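Side-chain contacts in alpha-n-acetylglucosaminidase family protein (Clostridium perfringens, PDB 4A42), which probably binds carbohydrate as a family 32 carbohydrate-binding module, joined in the full-length protein to a family 89 alpha-N-acetylglucosaminidase that cleaves terminal alpha-linked N-acetylglucosamine: residues A[34-37]-A[38-42]; A[111-114]-A[115-119]. All blocks are in the same frame, centred on the assembly; numbering follows the deposited sequence.

Followed from the N terminus, the chain first reaches interaction 1, where strand 33-36 ends and turns into the loop that leads eventually to strand 63-69, its antiparallel neighbour. Much later comes interaction 2, where the loop after strand 102-107 feeds into strand 116-120, an outermost strand of the four-stranded sheet. The two are in series and neither nest nor cross: interaction 1 closes the turn at the exit of a strand, interaction 2 the loop at the entrance of one. The nearest atoms of interactions 1 and 2 lie about 16 Å apart. Interaction 1 belongs to the six-stranded sheet and interaction 2 to the four-stranded one of the F5/8 type C (discoidin-like) beta-sandwich.

Interaction 1. Residues A[34-37]-A[38-42]; sequences VEVT and SNNSE
Ser38 meets Val36 through its backbone: the carbonyl O lies 3.2 Å from Val36 CG2, a methyl set between the backbone N and the carbonyl carbon of its own residue. That same oxygen accepts a hydrogen bond from the indole N-H of Trp55, while Ser38 OG accepts one from the backbone N of Gly58. A small serine suits this spot, as its hydroxyl can reach the 55-58 loop. Asn39 follows with phi and psi both positive, a left-handed conformation that asparagine tolerates better than most residues and that contributes to the reversal of the chain between Thr37 and Asn40. In the conformer given, its OD1 accepts a hydrogen bond from Ser41 OG at 3.0 Å, the donor standing 38° out of the carbonyl plane, and its ND2 donates to Val56 O. The turn lies at the end of strand 33-36 of the discoidin-like beta-sandwich, where the chain leaves the sheet for a 3-10 turn. Asn40 brings its CA to 3.6 Å from Val36 CG2, so the valine methyl sits in the concave side of the bend. Its chi1 (-175°) carries CG out beside the carbonyl carbon, and the amide is turned so that OD1 accepts a hydrogen bond from a water at 2.8 Å; the water in turn accepts Val36 N at 2.9 Å. At Glu42 the backbone N reaches Asn39 O at 3.1 Å, closing the 3-10 turn.

Interaction 2. Residues A[111-114]-A[115-119]; sequences EENK and AVYSN
The ring of Tyr117 carries Lys114 on one face and Glu112 O at its edge, in the ring plane. Lys114 CB stands 4.0 Å from the ring centroid and 19° off the normal, a CH-pi contact displaced toward the rim; farther along the lysine, in the conformer given, CE comes within 3.6 Å of Tyr117 CD2. The aliphatic chain suits this place because its methylenes can lie against the aromatic ring while the ammonium group travels on. In this conformer a bend at chi3 (-69°) leads Lys114 NZ to two waters, one of them at 2.7 Å, and Glu112 OE1 makes a long salt bridge to the same nitrogen.

The phenol works in both directions. Tyr117 OH donates to Glu112 O over 2.7 Å, on a lone pair in the carbonyl plane, and accepts Lys114 N at 3.0 Å with an N-H...O angle of 161°; Leu88 N also bonds to this hydroxyl. The tyrosine thus ties the start of strand 116-120, the outermost strand beside 77-82 in the discoidin-like beta-sandwich, to the backbone of the loop that precedes it. One donated bond and two N-H groups fix the hydroxyl, while Lys114 CB rests on the ring face. The ammonium is probably solvated by the two waters, which relay it to backbone atoms of Val116 and Ser118, with a weak electrostatic contribution from Glu112.

Interaction 1. Residues A[34-37]-A[38-42]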
loop_
_atom_site.group_PDB
_atom_site.type_symbol
_atom_site.label_atom_id
_atom_site.label_comp_id
_atom_site.label_asym_id
_atom_site.label_seq_id
_atom_site.Cartn_x
_atom_site.Cartn_y
_atom_site.Cartn_z
ATOM N N VAL A 34 -3.730 4.912 -8.964
ATOM C CA VAL A 34 -4.043 3.852 -8.016
ATOM C C VAL A 34 -5.144 2.956 -8.578
ATOM O O VAL A 34 -6.115 3.450 -9.152
ATOM C CB VAL A 34 -4.510 4.435 -6.668
ATOM C CG1 VAL A 34 -4.573 3.341 -5.604
ATOM C CG2 VAL A 34 -3.589 5.559 -6.226
ATOM N N GLU A 35 -4.979 1.644 -8.424
ATOM C CA GLU A 35 -5.999 0.680 -8.815
ATOM C C GLU A 35 -6.310 -0.188 -7.615
ATOM O O GLU A 35 -5.410 -0.524 -6.849
ATOM C CB GLU A 35 -5.515 -0.209 -9.953
ATOM C CG GLU A 35 -5.533 0.432 -11.314
ATOM C CD GLU A 35 -5.039 -0.522 -12.379
ATOM O OE1 GLU A 35 -4.824 -1.711 -12.051
ATOM O OE2 GLU A 35 -4.865 -0.086 -13.536
ATOM N N VAL A 36 -7.578 -0.548 -7.443
ATOM C CA VAL A 36 -7.977 -1.406 -6.331
ATOM C C VAL A 36 -8.797 -2.580 -6.837
ATOM O O VAL A 36 -9.415 -2.512 -7.908
ATOM C CB VAL A 36 -8.788 -0.630 -5.268
ATOM C CG1 VAL A 36 -7.942 0.471 -4.660
ATOM C CG2 VAL A 36 -10.072 -0.061 -5.880
ATOM N N THR A 37 -8.796 -3.660 -6.059
ATOM C CA THR A 37 -9.510 -4.874 -6.420
ATOM C C THR A 37 -10.992 -4.795 -6.088
ATOM O O THR A 37 -11.790 -5.582 -6.590
ATOM C CB THR A 37 -8.902 -6.106 -5.726
ATOM O OG1 THR A 37 -8.831 -5.872 -4.312
ATOM C CG2 THR A 37 -7.510 -6.358 -6.261
ATOM N N SER A 38 -11.354 -3.850 -5.232
ATOM C CA SER A 38 -12.757 -3.629 -4.912
ATOM C C SER A 38 -12.985 -2.245 -4.343
ATOM O O SER A 38 -12.048 -1.588 -3.878
ATOM C CB SER A 38 -13.275 -4.683 -3.932
ATOM O OG SER A 38 -12.853 -4.403 -2.623
ATOM N N ASN A 39 -14.248 -1.829 -4.377
ATOM C CA ASN A 39 -14.661 -0.536 -3.847
ATOM C C ASN A 39 -13.851 0.633 -4.392
ATOM O O ASN A 39 -13.244 1.396 -3.625
ATOM C CB ASN A 39 -14.621 -0.540 -2.321
ATOM C CG ASN A 39 -15.796 0.185 -1.718
ATOM O OD1 ASN A 39 -16.555 0.842 -2.430
ATOM N ND2 ASN A 39 -15.958 0.073 -0.404
ATOM N N ASN A 40 -13.858 0.765 -5.705
ATOM C CA ASN A 40 -13.141 1.810 -6.387
ATOM C C ASN A 40 -13.580 3.202 -5.937
ATOM O O ASN A 40 -12.798 4.137 -6.014
ATOM C CB ASN A 40 -13.340 1.635 -7.896
ATOM C CG ASN A 40 -12.534 2.608 -8.699
ATOM O OD1 ASN A 40 -11.306 2.549 -8.720
ATOM N ND2 ASN A 40 -13.216 3.519 -9.370
ATOM N N SER A 41 -14.827 3.320 -5.476
ATOM C CA SER A 41 -15.393 4.598 -5.034
ATOM C C SER A 41 -14.605 5.198 -3.877
ATOM O O SER A 41 -14.646 6.404 -3.650
ATOM C CB SER A 41 -16.857 4.431 -4.610
ATOM O OG SER A 41 -16.978 3.571 -3.485
ATOM N N GLU A 42 -13.878 4.348 -3.160
ATOM C CA GLU A 42 -13.143 4.771 -1.970
ATOM C C GLU A 42 -11.640 4.753 -2.216
ATOM O O GLU A 42 -10.847 4.999 -1.307
ATOM C CB GLU A 42 -13.475 3.849 -0.793
ATOM C CG GLU A 42 -14.914 3.943 -0.315
ATOM C CD GLU A 42 -15.294 2.821 0.631
ATOM O OE1 GLU A 42 -14.390 2.200 1.221
ATOM O OE2 GLU A 42 -16.500 2.551 0.787
HETATM O O HOH W 1 -9.474 0.546 -9.358
#

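Interaction 2. Residues A[111-114]-A[115-119]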
loop_
_atom_site.group_PDB
_atom_site.type_symbol
_atom_site.label_atom_id
_atom_site.label_comp_id
_atom_site.label_asym_id
_atom_site.label_seq_id
_atom_site.Cartn_x
_atom_site.Cartn_y
_atom_site.Cartn_z
ATOM N N GLU A 111 0.445 -11.011 13.458
ATOM C CA GLU A 111 -0.536 -10.919 14.529
ATOM C C GLU A 111 -0.342 -9.670 15.379
ATOM O O GLU A 111 -1.095 -9.449 16.310
ATOM C CB GLU A 111 -0.512 -12.168 15.412
ATOM C CG GLU A 111 -0.921 -13.437 14.692
ATOM C CD GLU A 111 -2.376 -13.426 14.259
ATOM O OE1 GLU A 111 -3.127 -12.526 14.692
ATOM O OE2 GLU A 111 -2.766 -14.323 13.479
ATOM N N GLU A 112 0.665 -8.853 15.058
ATOM C CA GLU A 112 0.925 -7.643 15.837
ATOM C C GLU A 112 -0.113 -6.579 15.479
ATOM O O GLU A 112 -0.356 -6.316 14.302
ATOM C CB GLU A 112 2.347 -7.111 15.590
ATOM C CG GLU A 112 2.780 -5.979 16.547
ATOM C CD GLU A 112 4.145 -5.397 16.212
ATOM O OE1 GLU A 112 4.635 -5.597 15.089
ATOM O OE2 GLU A 112 4.740 -4.721 17.073
ATOM N N ASN A 113 -0.728 -5.988 16.500
ATOM C CA ASN A 113 -1.767 -4.987 16.277
ATOM C C ASN A 113 -1.190 -3.593 16.416
ATOM O O ASN A 113 -0.830 -3.154 17.521
ATOM C CB ASN A 113 -2.947 -5.189 17.227
ATOM C CG ASN A 113 -4.247 -4.627 16.660
ATOM O OD1 ASN A 113 -4.251 -3.595 15.988
ATOM N ND2 ASN A 113 -5.352 -5.311 16.922
ATOM N N LYS A 114 -1.085 -2.904 15.284
ATOM C CA LYS A 114 -0.507 -1.562 15.251
ATOM C C LYS A 114 -1.412 -0.608 14.496
ATOM O O LYS A 114 -2.185 -1.020 13.622
ATOM C CB LYS A 114 0.880 -1.566 14.596
ATOM C CG LYS A 114 1.897 -2.480 15.282
ATOM C CD LYS A 114 3.321 -2.100 14.929
ATOM C CE LYS A 114 3.659 -2.385 13.479
ATOM N NZ LYS A 114 5.105 -2.115 13.206
ATOM N N ALA A 115 -1.310 0.675 14.824
ATOM C CA ALA A 115 -2.095 1.682 14.118
ATOM C C ALA A 115 -1.488 1.946 12.737
ATOM O O ALA A 115 -2.207 2.107 11.745
ATOM C CB ALA A 115 -2.161 2.978 14.942
ATOM N N VAL A 116 -0.161 1.982 12.683
ATOM C CA VAL A 116 0.564 2.223 11.447
ATOM C C VAL A 116 1.592 1.119 11.256
ATOM O O VAL A 116 2.410 0.850 12.143
ATOM C CB VAL A 116 1.277 3.580 11.481
ATOM C CG1 VAL A 116 2.021 3.832 10.171
ATOM C CG2 VAL A 116 0.268 4.680 11.735
ATOM N N TYR A 117 1.542 0.473 10.100
ATOM C CA TYR A 117 2.551 -0.518 9.736
ATOM C C TYR A 117 3.604 0.124 8.835
ATOM O O TYR A 117 3.381 0.347 7.642
ATOM C CB TYR A 117 1.901 -1.757 9.092
ATOM C CG TYR A 117 0.995 -2.483 10.046
ATOM C CD1 TYR A 117 -0.340 -2.113 10.190
ATOM C CD2 TYR A 117 1.473 -3.533 10.842
ATOM C CE1 TYR A 117 -1.168 -2.770 11.089
ATOM C CE2 TYR A 117 0.649 -4.191 11.731
ATOM C CZ TYR A 117 -0.665 -3.815 11.852
ATOM O OH TYR A 117 -1.488 -4.458 12.746
ATOM N N SER A 118 4.741 0.459 9.439
ATOM C CA SER A 118 5.836 1.094 8.714
ATOM C C SER A 118 6.853 0.053 8.264
ATOM O O SER A 118 7.101 -0.941 8.967
ATOM C CB SER A 118 6.544 2.112 9.618
ATOM O OG SER A 118 5.636 3.064 10.153
ATOM N N ASN A 119 7.432 0.268 7.090
ATOM C CA ASN A 119 8.539 -0.564 6.609
ATOM C C ASN A 119 9.589 0.271 5.894
ATOM O O ASN A 119 9.276 0.997 4.956
ATOM C CB ASN A 119 8.045 -1.646 5.645
ATOM C CG ASN A 119 7.262 -2.739 6.338
ATOM O OD1 ASN A 119 6.039 -2.726 6.340
ATOM N ND2 ASN A 119 7.967 -3.682 6.940
HETATM O O HOH W 2 5.350 0.489 12.357
HETATM O O HOH W 3 5.215 -2.543 10.479
#